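Local coordinates for protein glucose-6-phosphate 1-dehydrogenase (Mycobacterium avium, PDB 4LGV) that probably catalyses the NADP-dependent oxidation of glucose 6-phosphate to 6-phosphogluconolactone, the first step of the oxidative pentose phosphate pathway, at residues Q373-I378 against Q479-Q484; P382-Q387 against L401-A406. All blocks are in the same frame, centred on the assembly; numbering follows the deposited sequence.

Contact 1: Q373-I378 against Q479-Q484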
# COMPACT_ATOMS: atom_id res chain seq x y z
N GLN A 373 12.18 1.15 -14.63
CA GLN A 373 11.27 1.82 -15.58
C GLN A 373 10.33 0.83 -16.25
O GLN A 373 10.69 -0.29 -16.55
CB GLN A 373 12.10 2.52 -16.66
CG GLN A 373 12.81 3.73 -16.11
CD GLN A 373 13.88 4.29 -17.04
OE1 GLN A 373 13.63 4.60 -18.19
NE2 GLN A 373 15.05 4.49 -16.48
N ILE A 374 9.12 1.29 -16.48
CA ILE A 374 8.15 0.59 -17.31
C ILE A 374 8.04 1.35 -18.60
O ILE A 374 7.67 2.50 -18.58
CB ILE A 374 6.79 0.56 -16.65
CG1 ILE A 374 6.86 -0.23 -15.34
CG2 ILE A 374 5.77 -0.09 -17.57
CD1 ILE A 374 5.60 -0.15 -14.50
N VAL A 375 8.37 0.72 -19.72
CA VAL A 375 8.32 1.37 -21.02
C VAL A 375 7.27 0.73 -21.91
O VAL A 375 7.30 -0.46 -22.15
CB VAL A 375 9.67 1.29 -21.71
CG1 VAL A 375 9.67 2.17 -22.94
CG2 VAL A 375 10.79 1.76 -20.79
N LEU A 376 6.35 1.54 -22.41
CA LEU A 376 5.34 1.10 -23.34
C LEU A 376 5.62 1.70 -24.72
O LEU A 376 5.50 2.90 -24.88
CB LEU A 376 3.96 1.57 -22.86
CG LEU A 376 3.57 1.18 -21.43
CD1 LEU A 376 2.27 1.82 -21.03
CD2 LEU A 376 3.44 -0.31 -21.28
N ARG A 377 6.00 0.88 -25.70
CA ARG A 377 6.07 1.33 -27.06
C ARG A 377 4.66 1.20 -27.67
O ARG A 377 4.10 0.12 -27.74
CB ARG A 377 7.09 0.51 -27.89
CG ARG A 377 7.28 1.11 -29.28
CD ARG A 377 8.45 0.53 -30.09
NE ARG A 377 8.34 -0.91 -30.20
CZ ARG A 377 9.20 -1.77 -29.68
NH1 ARG A 377 10.31 -1.34 -29.09
NH2 ARG A 377 8.96 -3.07 -29.79
N ILE A 378 4.08 2.34 -28.03
CA ILE A 378 2.72 2.43 -28.55
C ILE A 378 2.76 2.13 -30.04
O ILE A 378 1.86 1.51 -30.56
CB ILE A 378 2.16 3.86 -28.36
CG1 ILE A 378 2.16 4.26 -26.88
CG2 ILE A 378 0.75 4.01 -28.91
CD1 ILE A 378 1.53 3.26 -25.96
N GLN A 479 17.05 7.49 -24.25
CA GLN A 479 16.97 6.93 -25.61
C GLN A 479 15.75 6.03 -25.68
O GLN A 479 15.59 5.15 -24.84
CB GLN A 479 18.20 6.14 -26.06
CG GLN A 479 19.03 6.78 -27.21
CD GLN A 479 18.46 6.63 -28.65
OE1 GLN A 479 17.71 5.68 -28.99
NE2 GLN A 479 18.85 7.57 -29.51
N PRO A 480 14.90 6.23 -26.68
CA PRO A 480 13.70 5.43 -26.76
C PRO A 480 13.98 4.00 -27.09
O PRO A 480 14.96 3.71 -27.77
CB PRO A 480 12.90 6.06 -27.91
CG PRO A 480 13.43 7.42 -28.02
CD PRO A 480 14.90 7.27 -27.73
N TRP A 481 13.10 3.13 -26.62
CA TRP A 481 13.16 1.74 -26.95
C TRP A 481 12.67 1.47 -28.36
O TRP A 481 11.48 1.49 -28.62
CB TRP A 481 12.33 0.96 -25.93
CG TRP A 481 12.27 -0.48 -26.21
CD1 TRP A 481 13.25 -1.27 -26.67
CD2 TRP A 481 11.15 -1.31 -25.98
NE1 TRP A 481 12.83 -2.55 -26.76
CE2 TRP A 481 11.53 -2.61 -26.34
CE3 TRP A 481 9.85 -1.08 -25.51
CZ2 TRP A 481 10.63 -3.71 -26.26
CZ3 TRP A 481 8.97 -2.18 -25.42
CH2 TRP A 481 9.36 -3.47 -25.80
N LEU A 482 13.61 1.14 -29.26
CA LEU A 482 13.28 0.85 -30.66
C LEU A 482 13.03 -0.63 -30.93
O LEU A 482 13.63 -1.50 -30.30
CB LEU A 482 14.40 1.33 -31.58
CG LEU A 482 14.85 2.78 -31.31
CD1 LEU A 482 16.09 3.14 -32.12
CD2 LEU A 482 13.73 3.76 -31.58
N PRO A 483 12.18 -0.91 -31.95
CA PRO A 483 12.03 -2.28 -32.44
C PRO A 483 13.34 -2.84 -32.93
O PRO A 483 14.17 -2.08 -33.40
CB PRO A 483 11.06 -2.16 -33.61
CG PRO A 483 10.51 -0.75 -33.59
CD PRO A 483 11.40 0.08 -32.72
N GLN A 484 13.50 -4.17 -32.79
CA GLN A 484 14.69 -4.94 -33.24
C GLN A 484 14.65 -5.29 -34.73
O GLN A 484 14.45 -4.40 -35.57
CB GLN A 484 14.83 -6.23 -32.40
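The charged end of R377 lies over the indole face of W481, and the evidence for a cation-pi interaction is direct: CZ of R377 stands 4.0 Å from the centroid of the six-membered ring of W481, only 3° off the ring normal. The two groups do not stack flat. Their planes are 49° apart, and NH1 of R377 leads, coming within 3.2 Å of CD2 of W481. A bend at chi3 (55°) turns the otherwise extended arginine chain back over the ring.

Hydrogen bonding fixes the same group. NH1 of R377 donates to the backbone O of W481 at 3.1 Å, in the guanidinium plane but well above the carbonyl plane; the same nitrogen therefore serves both the indole face and the carbonyl of W481. NE of R377 is held by O of D381, in the turn following the strand.

Strand 373-379 belongs to the large mixed sheet of the C-terminal domain, and segment 479-484, the irregular modelled tail of the chain, crosses the face that carries V375 and R377. There R385, on neighbouring strand 383-392, makes a cation-pi contact with the other face of W481, which places the indole between two arginines.

Van der Waals packing fills in the rest. CG1 of V375 reaches CE3 of W481 at 4.1 Å, while CB of R377 meets the same CE3 at 4.0 Å. P483 borders the guanidinium on a face: its N lies 3.4 Å from NH1 of R377 but, being a tertiary proline nitrogen, cannot donate, and its CD touches CD of R377 at 4.0 Å.

Contact 2: P382-Q387 against L401-A406; sequences PGMRLQ and LDSSFA
With CG anti to the backbone N (chi1 159°), R385 rises beside D402, whose CG lies anti to the carbonyl carbon, and the two side chains run side by side. The result is a side-on, two-point salt bridge: NE and NH2 of R385 meet OD1 and OD2 of D402, respectively, at 2.8 Å. Both oxygens are met on the syn side, and the guanidinium and carboxylate planes are 24° apart, which fixes the rotation of both ends.

Backbone bonds set the register. M384 and S403 pair reciprocally, as do L386 and L401. N of F405 adds a weak bond to O of P382. F405 reaches across toward the partner strand, bringing its CE2 to 3.2 Å from O of G383, with CB of P382 over one ring face. A water donates to O of L401 and accepts from OG of S403.

On the face opposite the salt bridge, CB of L386 touches CB of L401 at 4.1 Å, and both leucines meet their counterparts in a second subunit. Strand axes 4.6 Å apart at 169° show the antiparallel pairing of two consecutive strands, a beta hairpin, forming part of a subunit interface at the margin of the C-terminal-domain sheet.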
# COMPACT_ATOMS: atom_id res chain seq x y z
N PRO A 382 4.07 -2.53 -31.17
CA PRO A 382 3.81 -2.26 -29.76
C PRO A 382 4.39 -3.32 -28.82
O PRO A 382 4.42 -4.52 -29.14
CB PRO A 382 2.29 -2.19 -29.68
CG PRO A 382 1.80 -2.05 -31.08
CD PRO A 382 2.84 -2.64 -31.96
N GLY A 383 4.81 -2.87 -27.66
CA GLY A 383 5.36 -3.78 -26.67
C GLY A 383 5.60 -3.12 -25.34
O GLY A 383 5.34 -1.94 -25.14
N MET A 384 6.09 -3.90 -24.41
CA MET A 384 6.42 -3.41 -23.11
C MET A 384 7.80 -3.85 -22.74
O MET A 384 8.19 -4.97 -22.95
CB MET A 384 5.42 -3.89 -22.08
CG MET A 384 5.82 -3.38 -20.70
SD MET A 384 4.91 -4.09 -19.38
CE MET A 384 5.20 -5.83 -19.64
N ARG A 385 8.54 -2.93 -22.15
CA ARG A 385 9.84 -3.25 -21.57
C ARG A 385 9.84 -2.90 -20.10
O ARG A 385 9.52 -1.78 -19.73
CB ARG A 385 10.96 -2.53 -22.32
CG ARG A 385 12.26 -2.37 -21.52
CD ARG A 385 13.38 -1.70 -22.34
NE ARG A 385 13.95 -2.66 -23.26
CZ ARG A 385 14.93 -2.42 -24.12
NH1 ARG A 385 15.48 -1.22 -24.22
NH2 ARG A 385 15.35 -3.41 -24.92
N LEU A 386 10.21 -3.85 -19.27
CA LEU A 386 10.47 -3.55 -17.88
C LEU A 386 12.01 -3.48 -17.67
O LEU A 386 12.70 -4.47 -17.89
CB LEU A 386 9.80 -4.60 -17.02
CG LEU A 386 10.03 -4.55 -15.51
CD1 LEU A 386 9.52 -3.27 -14.85
CD2 LEU A 386 9.35 -5.74 -14.83
N GLN A 387 12.51 -2.34 -17.22
CA GLN A 387 13.95 -2.17 -16.93
C GLN A 387 14.26 -2.34 -15.47
O GLN A 387 13.73 -1.63 -14.63
CB GLN A 387 14.44 -0.80 -17.35
CG GLN A 387 14.22 -0.53 -18.81
CD GLN A 387 14.86 0.76 -19.27
OE1 GLN A 387 15.60 1.40 -18.51
NE2 GLN A 387 14.57 1.17 -20.51
N LEU A 401 13.56 -6.56 -19.77
CA LEU A 401 12.54 -7.61 -19.84
C LEU A 401 11.49 -7.17 -20.85
O LEU A 401 10.58 -6.39 -20.54
CB LEU A 401 11.90 -7.79 -18.46
CG LEU A 401 12.54 -8.75 -17.44
CD1 LEU A 401 14.03 -8.82 -17.53
CD2 LEU A 401 12.19 -8.45 -15.99
N ASP A 402 11.63 -7.67 -22.06
CA ASP A 402 10.86 -7.20 -23.22
C ASP A 402 9.80 -8.19 -23.64
O ASP A 402 10.03 -9.41 -23.64
CB ASP A 402 11.82 -7.01 -24.41
CG ASP A 402 12.83 -5.91 -24.16
OD1 ASP A 402 12.69 -5.16 -23.16
OD2 ASP A 402 13.74 -5.74 -24.98
N SER A 403 8.64 -7.66 -24.03
CA SER A 403 7.61 -8.46 -24.64
C SER A 403 6.73 -7.60 -25.54
O SER A 403 6.70 -6.38 -25.43
CB SER A 403 6.75 -9.11 -23.58
OG SER A 403 6.07 -8.16 -22.79
N SER A 404 6.06 -8.28 -26.44
CA SER A 404 5.17 -7.69 -27.39
C SER A 404 3.73 -7.80 -26.88
O SER A 404 3.38 -8.66 -26.09
CB SER A 404 5.29 -8.43 -28.73
OG SER A 404 6.55 -8.07 -29.30
N PHE A 405 2.90 -6.88 -27.35
CA PHE A 405 1.46 -6.96 -27.19
C PHE A 405 0.82 -6.27 -28.37
O PHE A 405 1.46 -5.50 -29.06
CB PHE A 405 0.96 -6.37 -25.84
CG PHE A 405 1.09 -4.88 -25.73
CD1 PHE A 405 0.10 -4.05 -26.14
CD2 PHE A 405 2.16 -4.34 -25.09
CE1 PHE A 405 0.19 -2.68 -25.98
CE2 PHE A 405 2.28 -2.96 -24.95
CZ PHE A 405 1.29 -2.13 -25.41
N ALA A 406 -0.44 -6.53 -28.59
CA ALA A 406 -1.21 -6.00 -29.72
C ALA A 406 -0.52 -6.38 -31.05
O ALA A 406 0.06 -7.48 -31.15
CB ALA A 406 -1.45 -4.49 -29.58
O HOH W 1 6.99 -5.67 -29.98
O HOH W 2 7.92 -6.83 -21.23

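Going from the N terminus, the first of the segments involved is strand 373-379; the chain then returns as strand 383-392, its neighbour in the sheet; N of V375 and O of R385, 2.7 Å apart, probably form one of the hydrogen bonds joining them. A short hairpin loop then leads into strand 395-404, where contact 2 closes with only 13 residues between its segments. Contact 1 closes later, after 100 intervening residues that include helices 413-424 and 434-449, when the C-terminal tail comes back to the first of these strands. The smaller loop lies within the larger one. The contact centres are about 8 Å apart, and together they join three consecutive strands and the end of the modelled chain.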